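Local atomic coordinates of serine protease inhibitor (Schistosoma haematobium, PDB entry 3STO), a protein that probably inhibits serine endopeptidases, as expected of a member of the serpin family. Residues A269-V283 with I382-A396. Sequence-based numbering, arbitrary orientation.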
ATOM      1  N   ALA A 269     -18.886  -1.471   3.528  1.00 18.25           N
ATOM      2  CA  ALA A 269     -17.709  -1.390   2.687  1.00 18.09           C
ATOM      3  C   ALA A 269     -16.511  -0.916   3.506  1.00 28.24           C
ATOM      4  O   ALA A 269     -15.369  -1.187   3.152  1.00 24.59           O
ATOM      5  CB  ALA A 269     -17.951  -0.486   1.509  1.00 10.47           C
ATOM      6  N   THR A 270     -16.787  -0.207   4.596  1.00 20.21           N
ATOM      7  CA  THR A 270     -15.732   0.300   5.475  1.00 27.51           C
ATOM      8  C   THR A 270     -15.081  -0.817   6.276  1.00 16.82           C
ATOM      9  O   THR A 270     -13.913  -0.768   6.544  1.00 19.34           O
ATOM     10  CB  THR A 270     -16.284   1.310   6.482  1.00 32.65           C
ATOM     11  OG1 THR A 270     -17.524   0.815   7.018  1.00 37.58           O
ATOM     12  CG2 THR A 270     -16.516   2.624   5.813  1.00 29.57           C
ATOM     13  N   GLU A 271     -15.864  -1.810   6.663  1.00 13.77           N
ATOM     14  CA  GLU A 271     -15.338  -2.994   7.295  1.00 17.47           C
ATOM     15  C   GLU A 271     -14.343  -3.854   6.428  1.00 21.97           C
ATOM     16  O   GLU A 271     -13.488  -4.544   6.959  1.00 27.22           O
ATOM     17  CB  GLU A 271     -16.495  -3.810   7.862  1.00 19.89           C
ATOM     18  CG  GLU A 271     -17.382  -2.995   8.836  1.00 21.66           C
ATOM     19  CD  GLU A 271     -16.587  -2.223   9.919  1.00 39.89           C
ATOM     20  OE1 GLU A 271     -16.047  -2.870  10.850  1.00 46.20           O
ATOM     21  OE2 GLU A 271     -16.499  -0.969   9.845  1.00 43.71           O
ATOM     22  N   LEU A 272     -14.437  -3.789   5.110  1.00 17.04           N
ATOM     23  CA  LEU A 272     -13.433  -4.411   4.263  1.00 22.00           C
ATOM     24  C   LEU A 272     -12.181  -3.554   4.151  1.00 24.20           C
ATOM     25  O   LEU A 272     -11.084  -4.098   4.061  1.00 23.48           O
ATOM     26  CB  LEU A 272     -13.981  -4.704   2.861  1.00 19.94           C
ATOM     27  CG  LEU A 272     -14.977  -5.854   2.774  1.00 24.40           C
ATOM     28  CD1 LEU A 272     -15.741  -5.723   1.497  1.00 27.34           C
ATOM     29  CD2 LEU A 272     -14.272  -7.170   2.842  1.00 24.61           C
ATOM     30  N   LEU A 273     -12.351  -2.227   4.124  1.00 18.73           N
ATOM     31  CA  LEU A 273     -11.217  -1.317   4.095  1.00 18.60           C
ATOM     32  C   LEU A 273     -10.418  -1.395   5.421  1.00 26.15           C
ATOM     33  O   LEU A 273      -9.186  -1.447   5.408  1.00 24.00           O
ATOM     34  CB  LEU A 273     -11.658   0.119   3.781  1.00 21.73           C
ATOM     35  CG  LEU A 273     -10.491   1.113   3.636  1.00 30.05           C
ATOM     36  CD1 LEU A 273      -9.718   0.868   2.345  1.00 19.26           C
ATOM     37  CD2 LEU A 273     -10.951   2.576   3.718  1.00 22.42           C
ATOM     38  N   ASN A 274     -11.105  -1.437   6.562  1.00 18.20           N
ATOM     39  CA  ASN A 274     -10.398  -1.471   7.830  1.00 21.94           C
ATOM     40  C   ASN A 274      -9.964  -2.892   8.245  1.00 30.65           C
ATOM     41  O   ASN A 274      -9.263  -3.060   9.234  1.00 27.84           O
ATOM     42  CB  ASN A 274     -11.189  -0.762   8.946  1.00 15.86           C
ATOM     43  CG  ASN A 274     -12.453  -1.496   9.343  1.00 22.00           C
ATOM     44  OD1 ASN A 274     -12.570  -2.708   9.191  1.00 22.23           O
ATOM     45  ND2 ASN A 274     -13.419  -0.754   9.857  1.00 23.92           N
ATOM     46  N   GLY A 275     -10.377  -3.901   7.476  1.00 28.74           N
ATOM     47  CA  GLY A 275      -9.981  -5.274   7.730  1.00 22.40           C
ATOM     48  C   GLY A 275     -10.814  -6.063   8.745  1.00 27.57           C
ATOM     49  O   GLY A 275     -10.539  -7.229   8.985  1.00 21.22           O
ATOM     50  N   ASN A 276     -11.834  -5.450   9.338  1.00 24.25           N
ATOM     51  CA  ASN A 276     -12.721  -6.186  10.235  1.00 22.14           C
ATOM     52  C   ASN A 276     -13.453  -7.290   9.507  1.00 27.08           C
ATOM     53  O   ASN A 276     -13.827  -8.300  10.098  1.00 34.56           O
ATOM     54  CB  ASN A 276     -13.731  -5.253  10.923  1.00 26.91           C
ATOM     55  CG  ASN A 276     -13.070  -4.309  11.917  1.00 34.31           C
ATOM     56  OD1 ASN A 276     -11.896  -4.477  12.266  1.00 34.34           O
ATOM     57  ND2 ASN A 276     -13.807  -3.304  12.357  1.00 26.62           N
ATOM     58  N   LYS A 277     -13.691  -7.077   8.218  1.00 28.09           N
ATOM     59  CA  LYS A 277     -14.231  -8.111   7.356  1.00 23.55           C
ATOM     60  C   LYS A 277     -13.096  -8.562   6.459  1.00 24.30           C
ATOM     61  O   LYS A 277     -12.274  -7.744   6.040  1.00 19.64           O
ATOM     62  CB  LYS A 277     -15.360  -7.563   6.524  1.00 20.75           C
ATOM     63  CG  LYS A 277     -16.754  -7.629   7.139  1.00 21.99           C
ATOM     64  CD  LYS A 277     -17.703  -6.740   6.268  1.00 28.55           C
ATOM     65  CE  LYS A 277     -19.164  -7.115   6.399  1.00 33.75           C
ATOM     66  NZ  LYS A 277     -19.792  -6.607   7.636  1.00 37.49           N
ATOM     67  N   VAL A 278     -13.033  -9.861   6.186  1.00 26.78           N
ATOM     68  CA  VAL A 278     -11.876 -10.450   5.492  1.00 26.89           C
ATOM     69  C   VAL A 278     -12.126 -10.520   3.990  1.00 26.22           C
ATOM     70  O   VAL A 278     -12.989 -11.272   3.543  1.00 27.15           O
ATOM     71  CB  VAL A 278     -11.547 -11.859   6.050  1.00 31.12           C
ATOM     72  CG1 VAL A 278     -10.369 -12.468   5.336  1.00 23.32           C
ATOM     73  CG2 VAL A 278     -11.264 -11.758   7.520  1.00 23.58           C
ATOM     74  N   LEU A 279     -11.376  -9.723   3.234  1.00 21.73           N
ATOM     75  CA  LEU A 279     -11.615  -9.546   1.811  1.00 21.09           C
ATOM     76  C   LEU A 279     -11.636 -10.866   1.044  1.00 23.72           C
ATOM     77  O   LEU A 279     -12.524 -11.103   0.213  1.00 26.00           O
ATOM     78  CB  LEU A 279     -10.581  -8.580   1.189  1.00 20.18           C
ATOM     79  CG  LEU A 279     -10.767  -8.179  -0.309  1.00 21.08           C
ATOM     80  CD1 LEU A 279     -12.165  -7.613  -0.664  1.00 11.89           C
ATOM     81  CD2 LEU A 279      -9.687  -7.189  -0.752  1.00 16.57           C
ATOM     82  N   SER A 280     -10.654 -11.719   1.320  1.00 21.52           N
ATOM     83  CA  SER A 280     -10.524 -13.003   0.629  1.00 22.87           C
ATOM     84  C   SER A 280     -11.769 -13.866   0.743  1.00 24.04           C
ATOM     85  O   SER A 280     -12.090 -14.580  -0.196  1.00 28.03           O
ATOM     86  CB  SER A 280      -9.277 -13.776   1.087  1.00 27.60           C
ATOM     87  OG  SER A 280      -9.340 -14.096   2.460  1.00 25.04           O
ATOM     88  N   GLU A 281     -12.467 -13.789   1.877  1.00 21.55           N
ATOM     89  CA  GLU A 281     -13.732 -14.501   2.070  1.00 23.17           C
ATOM     90  C   GLU A 281     -14.818 -14.014   1.135  1.00 34.50           C
ATOM     91  O   GLU A 281     -15.693 -14.795   0.774  1.00 36.56           O
ATOM     92  CB  GLU A 281     -14.235 -14.373   3.520  1.00 22.93           C
ATOM     93  CG  GLU A 281     -13.319 -15.055   4.546  1.00 38.03           C
ATOM     94  CD  GLU A 281     -13.854 -14.996   5.968  1.00 66.25           C
ATOM     95  OE1 GLU A 281     -15.062 -14.704   6.126  1.00 79.99           O
ATOM     96  OE2 GLU A 281     -13.071 -15.241   6.929  1.00 65.28           O
ATOM     97  N   TYR A 282     -14.770 -12.720   0.771  1.00 33.60           N
ATOM     98  CA  TYR A 282     -15.706 -12.145  -0.191  1.00 24.15           C
ATOM     99  C   TYR A 282     -15.270 -12.478  -1.589  1.00 27.71           C
ATOM    100  O   TYR A 282     -16.082 -12.872  -2.412  1.00 30.55           O
ATOM    101  CB  TYR A 282     -15.872 -10.627  -0.004  1.00 21.81           C
ATOM    102  CG  TYR A 282     -16.625 -10.351   1.251  1.00 18.27           C
ATOM    103  CD1 TYR A 282     -15.998 -10.444   2.484  1.00 25.69           C
ATOM    104  CD2 TYR A 282     -17.969 -10.109   1.225  1.00 17.06           C
ATOM    105  CE1 TYR A 282     -16.695 -10.238   3.679  1.00 28.70           C
ATOM    106  CE2 TYR A 282     -18.687  -9.906   2.400  1.00 25.09           C
ATOM    107  CZ  TYR A 282     -18.045  -9.972   3.633  1.00 31.26           C
ATOM    108  OH  TYR A 282     -18.749  -9.767   4.810  1.00 25.12           O
ATOM    109  N   VAL A 283     -13.984 -12.323  -1.866  1.00 23.57           N
ATOM    110  CA  VAL A 283     -13.489 -12.605  -3.203  1.00 22.05           C
ATOM    111  C   VAL A 283     -13.725 -14.069  -3.606  1.00 37.43           C
ATOM    112  O   VAL A 283     -14.065 -14.348  -4.768  1.00 29.75           O
ATOM    113  CB  VAL A 283     -12.015 -12.142  -3.359  1.00 33.43           C
ATOM    114  CG1 VAL A 283     -11.442 -12.507  -4.734  1.00 23.29           C
ATOM    115  CG2 VAL A 283     -11.925 -10.635  -3.159  1.00 28.65           C
ATOM    116  N   ILE A 382     -15.009   1.715  -2.427  1.00 18.41           N
ATOM    117  CA  ILE A 382     -13.756   1.195  -1.906  1.00 21.32           C
ATOM    118  C   ILE A 382     -13.166   0.223  -2.925  1.00 16.86           C
ATOM    119  O   ILE A 382     -13.879  -0.554  -3.557  1.00 20.99           O
ATOM    120  CB  ILE A 382     -13.968   0.596  -0.475  1.00 17.74           C
ATOM    121  CG1 ILE A 382     -13.903   1.745   0.543  1.00 14.76           C
ATOM    122  CG2 ILE A 382     -12.958  -0.491  -0.136  1.00 17.13           C
ATOM    123  CD1 ILE A 382     -15.120   1.887   1.319  1.00 23.10           C
ATOM    124  N   CYS A 383     -11.868   0.305  -3.132  1.00 14.81           N
ATOM    125  CA  CYS A 383     -11.245  -0.599  -4.073  1.00 18.04           C
ATOM    126  C   CYS A 383      -9.894  -1.137  -3.574  1.00 25.46           C
ATOM    127  O   CYS A 383      -9.279  -0.574  -2.655  1.00 23.49           O
ATOM    128  CB  CYS A 383     -11.134   0.043  -5.452  1.00 13.98           C
ATOM    129  SG  CYS A 383     -10.093   1.464  -5.463  1.00 18.47           S
ATOM    130  N   PHE A 384      -9.457  -2.243  -4.174  1.00 15.02           N
ATOM    131  CA  PHE A 384      -8.235  -2.910  -3.766  1.00 16.35           C
ATOM    132  C   PHE A 384      -7.485  -3.414  -4.972  1.00 19.29           C
ATOM    133  O   PHE A 384      -8.094  -3.757  -5.980  1.00 14.13           O
ATOM    134  CB  PHE A 384      -8.583  -4.121  -2.937  1.00 15.32           C
ATOM    135  CG  PHE A 384      -9.402  -3.821  -1.706  1.00 14.67           C
ATOM    136  CD1 PHE A 384      -8.767  -3.497  -0.488  1.00 18.18           C
ATOM    137  CD2 PHE A 384     -10.773  -3.938  -1.737  1.00 12.55           C
ATOM    138  CE1 PHE A 384      -9.481  -3.276   0.663  1.00 13.67           C
ATOM    139  CE2 PHE A 384     -11.532  -3.705  -0.585  1.00 15.90           C
ATOM    140  CZ  PHE A 384     -10.882  -3.383   0.623  1.00 19.57           C
ATOM    141  N   ILE A 385      -6.157  -3.436  -4.895  1.00 15.96           N
ATOM    142  CA  ILE A 385      -5.431  -4.359  -5.745  1.00 12.61           C
ATOM    143  C   ILE A 385      -5.286  -5.610  -4.897  1.00 16.57           C
ATOM    144  O   ILE A 385      -4.700  -5.566  -3.830  1.00 19.93           O
ATOM    145  CB  ILE A 385      -4.102  -3.827  -6.145  1.00 20.15           C
ATOM    146  CG1 ILE A 385      -4.293  -2.569  -6.981  1.00 16.89           C
ATOM    147  CG2 ILE A 385      -3.283  -4.930  -6.850  1.00 13.68           C
ATOM    148  CD1 ILE A 385      -3.008  -1.807  -7.229  1.00 21.25           C
ATOM    149  N   TYR A 386      -5.904  -6.703  -5.320  1.00 15.35           N
ATOM    150  CA  TYR A 386      -5.975  -7.897  -4.494  1.00 18.14           C
ATOM    151  C   TYR A 386      -4.984  -8.921  -5.041  1.00 16.93           C
ATOM    152  O   TYR A 386      -4.897  -9.111  -6.256  1.00 13.08           O
ATOM    153  CB  TYR A 386      -7.410  -8.454  -4.519  1.00 16.49           C
ATOM    154  CG  TYR A 386      -7.631  -9.761  -3.787  1.00 17.04           C
ATOM    155  CD1 TYR A 386      -7.605  -9.820  -2.402  1.00 16.54           C
ATOM    156  CD2 TYR A 386      -7.871 -10.941  -4.486  1.00 21.76           C
ATOM    157  CE1 TYR A 386      -7.814 -11.007  -1.725  1.00 20.60           C
ATOM    158  CE2 TYR A 386      -8.078 -12.143  -3.819  1.00 23.32           C
ATOM    159  CZ  TYR A 386      -8.040 -12.171  -2.426  1.00 33.25           C
ATOM    160  OH  TYR A 386      -8.253 -13.354  -1.737  1.00 26.72           O
ATOM    161  N   ASP A 387      -4.241  -9.566  -4.135  1.00 19.13           N
ATOM    162  CA  ASP A 387      -3.248 -10.587  -4.497  1.00 15.50           C
ATOM    163  C   ASP A 387      -3.807 -11.999  -4.305  1.00 19.63           C
ATOM    164  O   ASP A 387      -4.128 -12.397  -3.186  1.00 18.02           O
ATOM    165  CB  ASP A 387      -1.985 -10.389  -3.677  1.00 17.62           C
ATOM    166  CG  ASP A 387      -0.848 -11.308  -4.111  1.00 28.61           C
ATOM    167  OD1 ASP A 387      -1.089 -12.479  -4.509  1.00 27.41           O
ATOM    168  OD2 ASP A 387       0.303 -10.849  -4.031  1.00 22.57           O
ATOM    169  N   GLN A 388      -3.924 -12.762  -5.396  1.00 18.84           N
ATOM    170  CA  GLN A 388      -4.697 -14.011  -5.356  1.00 21.72           C
ATOM    171  C   GLN A 388      -3.898 -15.144  -4.780  1.00 19.34           C
ATOM    172  O   GLN A 388      -4.440 -16.171  -4.385  1.00 27.55           O
ATOM    173  CB  GLN A 388      -5.261 -14.394  -6.731  1.00 20.24           C
ATOM    174  CG  GLN A 388      -6.093 -13.297  -7.336  1.00 17.37           C
ATOM    175  CD  GLN A 388      -7.427 -13.782  -7.839  1.00 30.16           C
ATOM    176  OE1 GLN A 388      -8.242 -14.359  -7.091  1.00 34.15           O
ATOM    177  NE2 GLN A 388      -7.665 -13.563  -9.116  1.00 33.47           N
ATOM    178  N   GLN A 389      -2.597 -14.941  -4.708  1.00 18.04           N
ATOM    179  CA  GLN A 389      -1.744 -15.931  -4.091  1.00 20.94           C
ATOM    180  C   GLN A 389      -1.637 -15.688  -2.577  1.00 29.56           C
ATOM    181  O   GLN A 389      -1.921 -16.576  -1.768  1.00 28.87           O
ATOM    182  CB  GLN A 389      -0.392 -15.917  -4.784  1.00 23.55           C
ATOM    183  CG  GLN A 389       0.540 -16.986  -4.312  1.00 34.29           C
ATOM    184  CD  GLN A 389       1.811 -16.913  -5.056  1.00 38.91           C
ATOM    185  OE1 GLN A 389       1.802 -16.882  -6.306  1.00 33.72           O
ATOM    186  NE2 GLN A 389       2.932 -16.816  -4.318  1.00 35.62           N
ATOM    187  N   LEU A 390      -1.287 -14.464  -2.193  1.00 30.15           N
ATOM    188  CA  LEU A 390      -1.269 -14.100  -0.787  1.00 17.44           C
ATOM    189  C   LEU A 390      -2.668 -14.018  -0.180  1.00 28.01           C
ATOM    190  O   LEU A 390      -2.802 -13.920   1.027  1.00 30.88           O
ATOM    191  CB  LEU A 390      -0.554 -12.777  -0.603  1.00 17.81           C
ATOM    192  CG  LEU A 390       0.872 -12.709  -1.153  1.00 27.57           C
ATOM    193  CD1 LEU A 390       1.456 -11.337  -0.867  1.00 32.19           C
ATOM    194  CD2 LEU A 390       1.755 -13.793  -0.563  1.00 27.98           C
ATOM    195  N   THR A 391      -3.702 -14.073  -1.024  1.00 22.81           N
ATOM    196  CA  THR A 391      -5.093 -13.814  -0.622  1.00 25.20           C
ATOM    197  C   THR A 391      -5.269 -12.596   0.302  1.00 21.79           C
ATOM    198  O   THR A 391      -5.924 -12.670   1.347  1.00 28.15           O
ATOM    199  CB  THR A 391      -5.805 -15.057  -0.032  1.00 25.65           C
ATOM    200  OG1 THR A 391      -5.074 -15.527   1.104  1.00 32.35           O
ATOM    201  CG2 THR A 391      -5.874 -16.159  -1.062  1.00 23.53           C
HETATM  202  N   MSE A 392      -4.703 -11.474  -0.106  1.00 13.09           N
HETATM  203  CA  MSE A 392      -4.862 -10.267   0.665  1.00 26.75           C
HETATM  204  C   MSE A 392      -4.700  -9.067  -0.245  1.00 23.66           C
HETATM  205  O   MSE A 392      -4.172  -9.168  -1.339  1.00 16.03           O
HETATM  206  CB  MSE A 392      -3.823 -10.209   1.776  1.00 19.12           C
HETATM  207  CG  MSE A 392      -2.438  -9.876   1.255  1.00 38.61           C
HETATM  208 SE   MSE A 392      -0.988 -10.095   2.603  1.00 67.64          SE
HETATM  209  CE  MSE A 392      -1.774  -9.022   4.063  1.00 35.02           C
ATOM    210  N   PRO A 393      -5.183  -7.912   0.201  1.00 23.25           N
ATOM    211  CA  PRO A 393      -4.933  -6.737  -0.631  1.00 15.40           C
ATOM    212  C   PRO A 393      -3.530  -6.202  -0.408  1.00 19.29           C
ATOM    213  O   PRO A 393      -3.022  -6.128   0.713  1.00 26.24           O
ATOM    214  CB  PRO A 393      -5.973  -5.731  -0.126  1.00 22.02           C
ATOM    215  CG  PRO A 393      -6.157  -6.107   1.337  1.00 21.04           C
ATOM    216  CD  PRO A 393      -6.052  -7.624   1.361  1.00 21.25           C
ATOM    217  N   ILE A 394      -2.883  -5.846  -1.494  1.00 16.79           N
ATOM    218  CA  ILE A 394      -1.618  -5.178  -1.360  1.00 24.79           C
ATOM    219  C   ILE A 394      -1.761  -3.664  -1.513  1.00 22.59           C
ATOM    220  O   ILE A 394      -0.834  -2.920  -1.248  1.00 26.14           O
ATOM    221  CB  ILE A 394      -0.574  -5.750  -2.325  1.00 29.02           C
ATOM    222  CG1 ILE A 394      -1.022  -5.574  -3.760  1.00 20.53           C
ATOM    223  CG2 ILE A 394      -0.297  -7.249  -2.004  1.00 21.58           C
ATOM    224  CD1 ILE A 394       0.122  -5.762  -4.707  1.00 34.63           C
HETATM  225  N   MSE A 395      -2.938  -3.218  -1.923  1.00 21.47           N
HETATM  226  CA  MSE A 395      -3.254  -1.800  -1.986  1.00 19.09           C
HETATM  227  C   MSE A 395      -4.736  -1.699  -1.574  1.00 22.45           C
HETATM  228  O   MSE A 395      -5.578  -2.473  -2.037  1.00 19.29           O
HETATM  229  CB  MSE A 395      -2.953  -1.263  -3.381  1.00 20.89           C
HETATM  230  CG  MSE A 395      -3.154   0.228  -3.625  1.00 32.44           C
HETATM  231 SE   MSE A 395      -4.990   0.930  -3.753  1.00101.36          SE
HETATM  232  CE  MSE A 395      -5.941  -0.064  -5.163  1.00 27.46           C
ATOM    233  N   ALA A 396      -5.023  -0.789  -0.647  1.00 16.49           N
ATOM    234  CA  ALA A 396      -6.371  -0.506  -0.163  1.00 11.75           C
ATOM    235  C   ALA A 396      -6.646   0.993  -0.352  1.00 15.75           C
ATOM    236  O   ALA A 396      -5.790   1.836  -0.113  1.00 17.70           O
ATOM    237  CB  ALA A 396      -6.533  -0.920   1.338  1.00 12.68           C
TER
HETATM  238  O   HOH W   1      -8.106 -10.709   2.279  1.00 26.16           O
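Water 1 is the polar link between Ser-280 and Thr-391: it accepts from Ser-280 N at 2.9 Å and donates to Thr-391 O. Ser-280 N lies in the first turn of helix 279-283, where no earlier carbonyl of the helix can reach it, and the water takes that role. A small residue suits this place, because Ser-280 CB and Thr-391 CB lie only 3.9 Å apart. The remaining side-chain contacts are mostly apolar, though Leu-273 N meets the Phe-384 ring at its edge. With CG turned anti to the backbone N (chi1 -175°), Leu-279 extends toward the hairpin and places CD2 over one face of that ring, a CH-pi contact 3.6 Å from the centroid. The same methyl reaches Tyr-386 CD1 and Pro-393 CB, so one branched residue sits between two aromatic rings and a proline. Val-283, one turn further on, sets CG2 over the centre of the Tyr-386 ring, 6° off its normal. At the end of the hairpin away from its turn, Leu-273 CD1 packs on Ala-396 CB of the second strand at 3.8 Å, and Ile-382 CD1 of the first reaches Ala-269 CB; the two alanines let these branched chains come close. This is the C-terminal hairpin of serpin sheet B, packed against helices G and H; cohesion here rests chiefly on burial and shape rather than on direct polar pairing.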